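Local coordinates for protein tyrosine--tRNA ligase (Archaeoglobus fulgidus, PDB 2CYB) that probably joins tyrosine to tRNA(Tyr) in two steps, activating the amino acid with ATP to Tyr-AMP before passing it to the acceptor end of the tRNA, at residues V208-Q213 against R234-A239; M51-L56 against L100-S105. All blocks are in the same frame, centred on the assembly; numbering follows the deposited sequence.

Contact 1: residues V208-Q213 against R234-A239; sequences VGLDGQ and RKIRKA
Leu210 and Ala239 bring the two backbones together, their CA atoms 5.0 Å apart, where a type I beta turn from Gly209 to Gly212 meets the C-terminal end of helix 229-237. The turn belongs to the loop that runs on into the KMSKS region of this class I synthetase. Leu210, at its second position, carries the contact. With CG beside the backbone N and anti to the carbonyl carbon (chi1 -65°), its branched end reaches the helix: CD1 lies 3.7 Å from CB of Lys235, the two side chains crossing at about a right angle, while CD2 faces CD1 of Ile236 more loosely at 4.4 Å. Lys235 suits this border position, since its methylene root packs on leucine while its extended chain carries NZ away to a salt bridge with Asp227. Ile236 turns its apolar bulk to helix 250-263, and the small Ala239 lets the loop come close. At Gly212 a CB would strike the preceding carbonyl oxygen, and Asp211 opens an Asx turn, its OD1 accepting from Gln213 N at 2.8 Å and from Asn221 ND2. The carbonyl O of Leu210 comes to 3.5 Å from the methyl CB of Ala239.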
loop_
_atom_site.group_PDB
_atom_site.type_symbol
_atom_site.label_atom_id
_atom_site.label_comp_id
_atom_site.label_asym_id
_atom_site.label_seq_id
_atom_site.Cartn_x
_atom_site.Cartn_y
_atom_site.Cartn_z
ATOM N N VAL A 208 -14.935 -22.732 -16.025
ATOM C CA VAL A 208 -16.031 -22.950 -15.093
ATOM C C VAL A 208 -15.736 -24.258 -14.373
ATOM O O VAL A 208 -14.980 -25.097 -14.875
ATOM C CB VAL A 208 -17.388 -23.053 -15.818
ATOM C CG1 VAL A 208 -17.614 -21.806 -16.653
ATOM C CG2 VAL A 208 -17.434 -24.306 -16.689
ATOM N N GLY A 209 -16.311 -24.424 -13.190
ATOM C CA GLY A 209 -16.091 -25.642 -12.432
ATOM C C GLY A 209 -16.826 -26.837 -13.016
ATOM O O GLY A 209 -17.683 -26.683 -13.882
ATOM N N LEU A 210 -16.489 -28.027 -12.528
ATOM C CA LEU A 210 -17.088 -29.277 -12.993
ATOM C C LEU A 210 -18.613 -29.336 -12.925
ATOM O O LEU A 210 -19.234 -30.117 -13.649
ATOM C CB LEU A 210 -16.491 -30.448 -12.211
ATOM C CG LEU A 210 -14.993 -30.671 -12.455
ATOM C CD1 LEU A 210 -14.458 -31.734 -11.513
ATOM C CD2 LEU A 210 -14.770 -31.069 -13.907
ATOM N N ASP A 211 -19.213 -28.516 -12.065
ATOM C CA ASP A 211 -20.669 -28.482 -11.925
ATOM C C ASP A 211 -21.321 -27.432 -12.822
ATOM O O ASP A 211 -22.535 -27.239 -12.776
ATOM C CB ASP A 211 -21.059 -28.208 -10.471
ATOM C CG ASP A 211 -20.308 -27.029 -9.883
ATOM O OD1 ASP A 211 -20.032 -26.065 -10.631
ATOM O OD2 ASP A 211 -20.001 -27.065 -8.671
ATOM N N GLY A 212 -20.517 -26.745 -13.628
ATOM C CA GLY A 212 -21.062 -25.740 -14.525
ATOM C C GLY A 212 -21.140 -24.357 -13.915
ATOM O O GLY A 212 -21.628 -23.416 -14.546
ATOM N N GLN A 213 -20.667 -24.233 -12.681
ATOM C CA GLN A 213 -20.673 -22.951 -11.991
ATOM C C GLN A 213 -19.247 -22.484 -11.745
ATOM O O GLN A 213 -18.289 -23.170 -12.105
ATOM C CB GLN A 213 -21.428 -23.060 -10.668
ATOM C CG GLN A 213 -22.926 -23.266 -10.838
ATOM C CD GLN A 213 -23.685 -23.124 -9.530
ATOM O OE1 GLN A 213 -23.450 -23.867 -8.579
ATOM N NE2 GLN A 213 -24.601 -22.162 -9.479
ATOM N N ARG A 234 -14.176 -40.287 -10.997
ATOM C CA ARG A 234 -15.385 -39.951 -10.249
ATOM C C ARG A 234 -15.873 -38.525 -10.517
ATOM O O ARG A 234 -17.058 -38.304 -10.760
ATOM C CB ARG A 234 -15.140 -40.131 -8.744
ATOM C CG ARG A 234 -16.248 -39.554 -7.888
ATOM C CD ARG A 234 -15.914 -39.597 -6.408
ATOM N NE ARG A 234 -16.746 -38.656 -5.664
ATOM C CZ ARG A 234 -16.609 -37.334 -5.720
ATOM N NH1 ARG A 234 -17.414 -36.549 -5.016
ATOM N NH2 ARG A 234 -15.653 -36.798 -6.468
ATOM N N LYS A 235 -14.961 -37.557 -10.459
ATOM C CA LYS A 235 -15.316 -36.155 -10.691
ATOM C C LYS A 235 -15.847 -35.918 -12.103
ATOM O O LYS A 235 -16.818 -35.182 -12.288
ATOM C CB LYS A 235 -14.103 -35.252 -10.438
ATOM C CG LYS A 235 -13.688 -35.167 -8.970
ATOM C CD LYS A 235 -12.498 -34.222 -8.793
ATOM C CE LYS A 235 -12.141 -34.026 -7.325
ATOM N NZ LYS A 235 -10.988 -33.089 -7.161
ATOM N N ILE A 236 -15.211 -36.537 -13.095
ATOM C CA ILE A 236 -15.657 -36.387 -14.479
ATOM C C ILE A 236 -17.020 -37.055 -14.641
ATOM O O ILE A 236 -17.934 -36.487 -15.239
ATOM C CB ILE A 236 -14.644 -37.017 -15.475
ATOM C CG1 ILE A 236 -13.342 -36.211 -15.480
ATOM C CG2 ILE A 236 -15.226 -37.039 -16.887
ATOM C CD1 ILE A 236 -13.514 -34.771 -15.926
ATOM N N ARG A 237 -17.159 -38.256 -14.085
ATOM C CA ARG A 237 -18.418 -38.985 -14.170
ATOM C C ARG A 237 -19.620 -38.153 -13.732
ATOM O O ARG A 237 -20.650 -38.149 -14.405
ATOM C CB ARG A 237 -18.336 -40.276 -13.342
ATOM C CG ARG A 237 -19.657 -41.027 -13.193
ATOM C CD ARG A 237 -19.433 -42.537 -13.079
ATOM N NE ARG A 237 -18.314 -42.881 -12.203
ATOM C CZ ARG A 237 -18.271 -42.631 -10.896
ATOM N NH1 ARG A 237 -17.204 -42.986 -10.191
ATOM N NH2 ARG A 237 -19.290 -42.032 -10.291
ATOM N N LYS A 238 -19.503 -37.430 -12.622
ATOM C CA LYS A 238 -20.634 -36.634 -12.156
ATOM C C LYS A 238 -20.617 -35.179 -12.605
ATOM O O LYS A 238 -21.451 -34.377 -12.182
ATOM C CB LYS A 238 -20.741 -36.708 -10.630
ATOM C CG LYS A 238 -19.432 -36.513 -9.891
ATOM C CD LYS A 238 -19.619 -36.677 -8.385
ATOM C CE LYS A 238 -20.240 -38.026 -8.039
ATOM N NZ LYS A 238 -19.469 -39.160 -8.625
ATOM N N ALA A 239 -19.684 -34.834 -13.480
ATOM C CA ALA A 239 -19.599 -33.460 -13.954
ATOM C C ALA A 239 -20.798 -33.061 -14.803
ATOM O O ALA A 239 -21.452 -33.899 -15.430
ATOM C CB ALA A 239 -18.313 -33.260 -14.751
#

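Contact 2: residues M51-L56 against L100-S105; sequences MTVQKL and LGLDES
The Rossmann-fold core of the synthetase is the setting here: helix 47-61, which begins within the HIGH region, packs against the loop leading from helix 83-99 to strand 108-111. Val53 and Leu56, three residues apart and so on one face of the helix, meet Leu102 in a wholly apolar contact. Leu102 places CG anti to its carbonyl carbon (chi1 -76°), and its two methyls divide the work. CD1 touches both helix side chains, 3.9 Å from CG1 of Val53 and 4.0 Å from CD1 of Leu56, whereas CD2 rests 4.2 Å from CB of Leu56. The two leucines cross nearly at right angles; Val53 slants across Leu102. The same CG1 of Val53, anti to the backbone N at chi1 163°, also reaches CB of Leu100 at 4.4 Å, so one methyl serves both leucines of the loop. Were Leu102 cut back to an alanine, Val53 CG1 and Leu56 CD1 would probably lose the methyl they both pack on, leaving a gap beside them.

The loop's path is set by tight turns. Gly101 ends helix 83-99 in a Schellman motif, and its positive phi of 126° would press a CB against the preceding carbonyl oxygen. Leu102 then sits at the centre of an inverse gamma turn, and Asp103 begins an Asx turn by accepting from Ser105 N through its anti lone pair, at 3.1 Å from OD1.

Around the contact, Val53 also touches Tyr39 and Leu56 touches Val37, both on strand 34-39, while Leu56 and Leu102 share Val68 of strand 65-70; helix 47-61 thus lies over the parallel strands 34-39 and 65-70 of the central sheet, with the loop after helix 83-99 packed beside it.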
loop_
_atom_site.group_PDB
_atom_site.type_symbol
_atom_site.label_atom_id
_atom_site.label_comp_id
_atom_site.label_asym_id
_atom_site.label_seq_id
_atom_site.Cartn_x
_atom_site.Cartn_y
_atom_site.Cartn_z
ATOM N N MET A 51 -4.248 -24.159 -17.569
ATOM C CA MET A 51 -4.783 -23.329 -18.645
ATOM C C MET A 51 -3.695 -22.356 -19.117
ATOM O O MET A 51 -3.390 -22.268 -20.314
ATOM C CB MET A 51 -5.984 -22.536 -18.128
ATOM C CG MET A 51 -6.552 -21.524 -19.104
ATOM S SD MET A 51 -7.349 -22.314 -20.505
ATOM C CE MET A 51 -8.335 -23.460 -19.674
ATOM N N THR A 52 -3.112 -21.631 -18.167
ATOM C CA THR A 52 -2.071 -20.661 -18.478
ATOM C C THR A 52 -0.729 -21.333 -18.711
ATOM O O THR A 52 0.114 -20.812 -19.439
ATOM C CB THR A 52 -1.942 -19.583 -17.366
ATOM O OG1 THR A 52 -1.808 -20.210 -16.084
ATOM C CG2 THR A 52 -3.167 -18.672 -17.367
ATOM N N VAL A 53 -0.524 -22.494 -18.101
ATOM C CA VAL A 53 0.726 -23.213 -18.302
ATOM C C VAL A 53 0.803 -23.656 -19.761
ATOM O O VAL A 53 1.845 -23.516 -20.411
ATOM C CB VAL A 53 0.822 -24.444 -17.382
ATOM C CG1 VAL A 53 1.906 -25.389 -17.879
ATOM C CG2 VAL A 53 1.139 -23.996 -15.957
ATOM N N GLN A 54 -0.307 -24.174 -20.276
ATOM C CA GLN A 54 -0.355 -24.631 -21.663
ATOM C C GLN A 54 -0.075 -23.471 -22.610
ATOM O O GLN A 54 0.601 -23.643 -23.622
ATOM C CB GLN A 54 -1.723 -25.257 -21.983
ATOM C CG GLN A 54 -1.903 -25.675 -23.454
ATOM C CD GLN A 54 -0.944 -26.771 -23.888
ATOM O OE1 GLN A 54 -0.262 -26.647 -24.907
ATOM N NE2 GLN A 54 -0.894 -27.854 -23.124
ATOM N N LYS A 55 -0.577 -22.284 -22.277
ATOM C CA LYS A 55 -0.344 -21.128 -23.127
ATOM C C LYS A 55 1.141 -20.765 -23.118
ATOM O O LYS A 55 1.688 -20.355 -24.142
ATOM C CB LYS A 55 -1.202 -19.944 -22.675
ATOM C CG LYS A 55 -1.050 -18.695 -23.533
ATOM C CD LYS A 55 -1.099 -19.011 -25.031
ATOM C CE LYS A 55 -2.411 -19.665 -25.453
ATOM N NZ LYS A 55 -2.386 -20.091 -26.891
ATOM N N LEU A 56 1.800 -20.922 -21.971
ATOM C CA LEU A 56 3.227 -20.628 -21.901
ATOM C C LEU A 56 3.998 -21.613 -22.780
ATOM O O LEU A 56 4.984 -21.237 -23.414
ATOM C CB LEU A 56 3.740 -20.699 -20.456
ATOM C CG LEU A 56 3.398 -19.503 -19.555
ATOM C CD1 LEU A 56 4.000 -19.713 -18.176
ATOM C CD2 LEU A 56 3.938 -18.212 -20.168
ATOM N N LEU A 100 4.925 -30.541 -15.392
ATOM C CA LEU A 100 3.854 -30.359 -16.368
ATOM C C LEU A 100 4.396 -30.029 -17.754
ATOM O O LEU A 100 3.641 -29.952 -18.727
ATOM C CB LEU A 100 2.903 -29.250 -15.923
ATOM C CG LEU A 100 1.990 -29.547 -14.733
ATOM C CD1 LEU A 100 1.181 -28.301 -14.405
ATOM C CD2 LEU A 100 1.066 -30.715 -15.059
ATOM N N GLY A 101 5.706 -29.824 -17.843
ATOM C CA GLY A 101 6.302 -29.512 -19.126
ATOM C C GLY A 101 7.133 -28.246 -19.149
ATOM O O GLY A 101 7.886 -28.019 -20.095
ATOM N N LEU A 102 6.998 -27.409 -18.126
ATOM C CA LEU A 102 7.776 -26.178 -18.080
ATOM C C LEU A 102 9.141 -26.413 -17.438
ATOM O O LEU A 102 9.458 -25.831 -16.396
ATOM C CB LEU A 102 7.017 -25.084 -17.319
ATOM C CG LEU A 102 5.861 -24.421 -18.071
ATOM C CD1 LEU A 102 5.162 -23.415 -17.169
ATOM C CD2 LEU A 102 6.396 -23.731 -19.319
ATOM N N ASP A 103 9.945 -27.268 -18.068
ATOM C CA ASP A 103 11.280 -27.581 -17.565
ATOM C C ASP A 103 12.174 -26.345 -17.575
ATOM O O ASP A 103 11.961 -25.413 -18.353
ATOM C CB ASP A 103 11.912 -28.702 -18.397
ATOM C CG ASP A 103 11.920 -28.392 -19.879
ATOM O OD1 ASP A 103 12.642 -27.459 -20.292
ATOM O OD2 ASP A 103 11.196 -29.079 -20.630
ATOM N N GLU A 104 13.183 -26.351 -16.712
ATOM C CA GLU A 104 14.088 -25.217 -16.586
ATOM C C GLU A 104 14.958 -24.881 -17.794
ATOM O O GLU A 104 15.798 -23.985 -17.727
ATOM C CB GLU A 104 14.955 -25.397 -15.342
ATOM C CG GLU A 104 14.146 -25.307 -14.060
ATOM C CD GLU A 104 15.004 -25.307 -12.818
ATOM O OE1 GLU A 104 15.547 -26.374 -12.463
ATOM O OE2 GLU A 104 15.140 -24.232 -12.200
ATOM N N SER A 105 14.759 -25.592 -18.899
ATOM C CA SER A 105 15.514 -25.311 -20.110
ATOM C C SER A 105 14.595 -24.526 -21.040
ATOM O O SER A 105 15.047 -23.903 -21.998
ATOM C CB SER A 105 15.961 -26.606 -20.790
ATOM O OG SER A 105 14.860 -27.303 -21.347
#

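Both contacts rest on a leucine in a loop packed against a helix, but their settings differ. Contact 2 lies in the core, its centre about 10 Å from the centre of the chain, with every touching residue buried. Contact 1 lies farther out, its centre about 19 Å from the same point, and is partly buried; there a lysine joins the packing with its methylenes, while its amine is paired with Asp227. They hold different elements: 51-56 with 100-105 joins parts of the Rossmann core, whereas 208-213 with 234-239 ties the loop before the KMSKS region to a later helix. The nearest atoms of the two contacts are about 8 Å apart, without touching.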